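Local atomic coordinates of H subunit of photosynthetic reaction center complex (Rhodopseudomonas palustris, PDB entry 6Z5S), a protein that forms the H subunit of the photosynthetic reaction centre, a membrane-anchored chain that probably stabilises the complex and assists electron and proton transfer at its quinone side. Residues Glu172-Val180 with Arg188-Ala196. Sequence-based numbering, arbitrary orientation.
Sequences EVLARYLEV and RVLLPVPFA
Val193 N, in a strand that has already turned into a 3-10 segment, is joined to its neighbour right at a kink: Arg176 O accepts a hydrogen bond from Val193 N, 2.9 Å away, and Arg176 sits with Tyr177 in a classic beta bulge opposite Trp167 of strand 161-169. From there the antiparallel pairing continues. Leu178 pairs with Leu191 and Val180 with Val189 as hydrogen-bonded pairs, the straightest bond going from Leu178 N to Leu191 O (171° at the hydrogen), whereas the return bond from Leu191 N to Leu178 O is bent to 131°; Tyr177-Pro192 and Glu179-Leu190 are the non-hydrogen-bonded pairs between.

On the side of the sheet bearing Tyr177, the phenol leans obliquely across the proline, Tyr177 CE1 4.0 Å from Pro192 CG. Tyr177 CB meets Leu190 CD2 at 3.7 Å, and Leu190 CD1 sits over one ring face near the rim. The ring's hydroxyl reaches on to Glu232. Glu179, its CG turned away from the backbone N (chi1 -153°), carries its carboxylate across the Arg188 chain at a slant, OE2 3.6 Å from Arg188 CD. Any attraction between the charges is probably long-range: Glu179 OE1 lies 4.2 Å from Arg188 NH1, well out of the guanidinium plane, while its true salt bridge is to Arg133. Cut back to an alanine, Glu179 would probably leave Arg133 without its carboxylate mate and the methylenes of Arg188 less covered.

The other side is aliphatic. Leu178 and Leu191 lie side by side, Leu178 CD1 4.2 Å from Leu191 CD2, and Val193 CG2 closes up beside Leu178 CD2.

Within the PRC-barrel region, this hairpin has strand 161-169 along the far edge of strand 174-182. Helix 229-245 packs Ile235 and Tyr239 on Pro192, while Val152 of strand 152-153 touches Val180 and Leu191.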
loop_
_atom_site.group_PDB
_atom_site.type_symbol
_atom_site.label_atom_id
_atom_site.label_comp_id
_atom_site.label_asym_id
_atom_site.label_seq_id
_atom_site.Cartn_x
_atom_site.Cartn_y
_atom_site.Cartn_z
ATOM N N GLU D 172 27.097 4.659 5.845
ATOM C CA GLU D 172 25.777 5.186 6.175
ATOM C C GLU D 172 26.085 6.331 7.127
ATOM O O GLU D 172 26.100 6.133 8.343
ATOM C CB GLU D 172 24.877 4.133 6.817
ATOM C CG GLU D 172 25.038 2.730 6.252
ATOM C CD GLU D 172 24.412 1.663 7.135
ATOM O OE1 GLU D 172 25.154 1.007 7.895
ATOM O OE2 GLU D 172 23.180 1.473 7.063
ATOM N N VAL D 173 26.326 7.519 6.581
ATOM C CA VAL D 173 26.845 8.611 7.397
ATOM C C VAL D 173 25.799 8.966 8.450
ATOM O O VAL D 173 24.719 9.476 8.140
ATOM C CB VAL D 173 27.247 9.816 6.537
ATOM C CG1 VAL D 173 28.339 9.401 5.589
ATOM C CG2 VAL D 173 26.083 10.323 5.710
ATOM N N LEU D 174 26.111 8.663 9.706
ATOM C CA LEU D 174 25.132 8.741 10.777
ATOM C C LEU D 174 25.850 8.591 12.104
ATOM O O LEU D 174 26.732 7.743 12.239
ATOM C CB LEU D 174 24.073 7.645 10.619
ATOM C CG LEU D 174 22.919 7.613 11.614
ATOM C CD1 LEU D 174 22.063 8.856 11.478
ATOM C CD2 LEU D 174 22.095 6.357 11.405
ATOM N N ALA D 175 25.471 9.411 13.077
ATOM C CA ALA D 175 26.035 9.310 14.414
ATOM C C ALA D 175 25.292 8.235 15.193
ATOM O O ALA D 175 24.070 8.305 15.341
ATOM C CB ALA D 175 25.954 10.652 15.132
ATOM N N ARG D 176 26.023 7.239 15.689
ATOM C CA ARG D 176 25.409 6.144 16.428
ATOM C C ARG D 176 25.642 6.230 17.929
ATOM O O ARG D 176 24.720 5.969 18.703
ATOM C CB ARG D 176 25.923 4.795 15.918
ATOM C CG ARG D 176 25.737 4.545 14.433
ATOM C CD ARG D 176 24.379 4.991 13.936
ATOM N NE ARG D 176 23.343 3.989 14.157
ATOM C CZ ARG D 176 22.947 3.103 13.249
ATOM N NH1 ARG D 176 23.506 3.083 12.048
ATOM N NH2 ARG D 176 21.991 2.235 13.544
ATOM N N TYR D 177 26.843 6.589 18.367
ATOM C CA TYR D 177 27.151 6.609 19.787
ATOM C C TYR D 177 27.890 7.883 20.147
ATOM O O TYR D 177 28.625 8.447 19.334
ATOM C CB TYR D 177 27.993 5.401 20.198
ATOM C CG TYR D 177 27.315 4.088 19.931
ATOM C CD1 TYR D 177 26.455 3.532 20.859
ATOM C CD2 TYR D 177 27.525 3.408 18.746
ATOM C CE1 TYR D 177 25.827 2.339 20.616
ATOM C CE2 TYR D 177 26.903 2.214 18.494
ATOM C CZ TYR D 177 26.054 1.686 19.432
ATOM O OH TYR D 177 25.429 0.490 19.184
ATOM N N LEU D 178 27.679 8.333 21.378
ATOM C CA LEU D 178 28.480 9.374 22.001
ATOM C C LEU D 178 29.394 8.730 23.026
ATOM O O LEU D 178 28.929 7.990 23.895
ATOM C CB LEU D 178 27.606 10.422 22.688
ATOM C CG LEU D 178 26.460 11.037 21.897
ATOM C CD1 LEU D 178 25.711 12.015 22.773
ATOM C CD2 LEU D 178 26.983 11.721 20.655
ATOM N N GLU D 179 30.689 8.986 22.911
ATOM C CA GLU D 179 31.611 8.564 23.948
ATOM C C GLU D 179 31.485 9.514 25.123
ATOM O O GLU D 179 31.369 10.726 24.945
ATOM C CB GLU D 179 33.046 8.546 23.430
ATOM C CG GLU D 179 33.936 7.558 24.141
ATOM C CD GLU D 179 35.168 7.209 23.337
ATOM O OE1 GLU D 179 35.503 7.965 22.404
ATOM O OE2 GLU D 179 35.804 6.179 23.635
ATOM N N VAL D 180 31.498 8.964 26.329
ATOM C CA VAL D 180 31.313 9.746 27.540
ATOM C C VAL D 180 32.442 9.422 28.495
ATOM O O VAL D 180 32.572 8.275 28.941
ATOM C CB VAL D 180 29.960 9.469 28.205
ATOM C CG1 VAL D 180 29.888 10.194 29.513
ATOM C CG2 VAL D 180 28.835 9.909 27.295
ATOM N N ARG D 188 35.670 5.643 29.826
ATOM C CA ARG D 188 34.863 6.059 28.690
ATOM C C ARG D 188 33.818 4.996 28.398
ATOM O O ARG D 188 34.149 3.818 28.247
ATOM C CB ARG D 188 35.742 6.299 27.464
ATOM C CG ARG D 188 36.781 7.371 27.679
ATOM C CD ARG D 188 37.609 7.593 26.434
ATOM N NE ARG D 188 38.272 8.893 26.463
ATOM C CZ ARG D 188 38.986 9.391 25.462
ATOM N NH1 ARG D 188 39.138 8.696 24.344
ATOM N NH2 ARG D 188 39.550 10.583 25.579
ATOM N N VAL D 189 32.560 5.416 28.327
ATOM C CA VAL D 189 31.452 4.515 28.051
ATOM C C VAL D 189 30.646 5.061 26.884
ATOM O O VAL D 189 30.584 6.271 26.657
ATOM C CB VAL D 189 30.553 4.319 29.286
ATOM C CG1 VAL D 189 31.310 3.583 30.365
ATOM C CG2 VAL D 189 30.068 5.653 29.793
ATOM N N LEU D 190 30.023 4.161 26.140
ATOM C CA LEU D 190 29.239 4.568 24.989
ATOM C C LEU D 190 27.811 4.886 25.401
ATOM O O LEU D 190 27.282 4.339 26.370
ATOM C CB LEU D 190 29.245 3.481 23.919
ATOM C CG LEU D 190 30.552 3.378 23.136
ATOM C CD1 LEU D 190 30.468 2.265 22.127
ATOM C CD2 LEU D 190 30.858 4.691 22.456
ATOM N N LEU D 191 27.194 5.795 24.659
ATOM C CA LEU D 191 25.804 6.182 24.878
ATOM C C LEU D 191 25.101 6.198 23.533
ATOM O O LEU D 191 25.469 7.010 22.660
ATOM C CB LEU D 191 25.729 7.547 25.552
ATOM C CG LEU D 191 24.420 8.312 25.438
ATOM C CD1 LEU D 191 23.302 7.550 26.100
ATOM C CD2 LEU D 191 24.577 9.673 26.057
ATOM N N PRO D 192 24.124 5.326 23.304
ATOM C CA PRO D 192 23.434 5.326 22.014
ATOM C C PRO D 192 22.712 6.642 21.788
ATOM O O PRO D 192 22.069 7.180 22.688
ATOM C CB PRO D 192 22.454 4.156 22.134
ATOM C CG PRO D 192 22.986 3.321 23.232
ATOM C CD PRO D 192 23.629 4.264 24.187
ATOM N N VAL D 193 22.840 7.164 20.568
ATOM C CA VAL D 193 22.213 8.445 20.240
ATOM C C VAL D 193 20.708 8.433 20.477
ATOM O O VAL D 193 20.192 9.398 21.064
ATOM C CB VAL D 193 22.581 8.859 18.802
ATOM C CG1 VAL D 193 21.772 10.063 18.377
ATOM C CG2 VAL D 193 24.061 9.157 18.705
ATOM N N PRO D 194 19.950 7.409 20.067
ATOM C CA PRO D 194 18.502 7.443 20.318
ATOM C C PRO D 194 18.134 7.509 21.786
ATOM O O PRO D 194 17.007 7.896 22.110
ATOM C CB PRO D 194 18.006 6.142 19.679
ATOM C CG PRO D 194 19.007 5.834 18.651
ATOM C CD PRO D 194 20.312 6.247 19.237
ATOM N N PHE D 195 19.039 7.147 22.685
ATOM C CA PHE D 195 18.779 7.220 24.112
ATOM C C PHE D 195 19.194 8.553 24.709
ATOM O O PHE D 195 19.189 8.697 25.934
ATOM C CB PHE D 195 19.496 6.086 24.838
ATOM C CG PHE D 195 18.769 4.782 24.790
ATOM C CD1 PHE D 195 17.637 4.581 25.553
ATOM C CD2 PHE D 195 19.218 3.754 23.988
ATOM C CE1 PHE D 195 16.971 3.388 25.516
ATOM C CE2 PHE D 195 18.552 2.556 23.949
ATOM C CZ PHE D 195 17.427 2.373 24.715
ATOM N N ALA D 196 19.555 9.523 23.882
ATOM C CA ALA D 196 20.015 10.811 24.366
ATOM C C ALA D 196 19.282 11.925 23.642
ATOM O O ALA D 196 18.928 11.799 22.468
ATOM C CB ALA D 196 21.523 10.978 24.178
#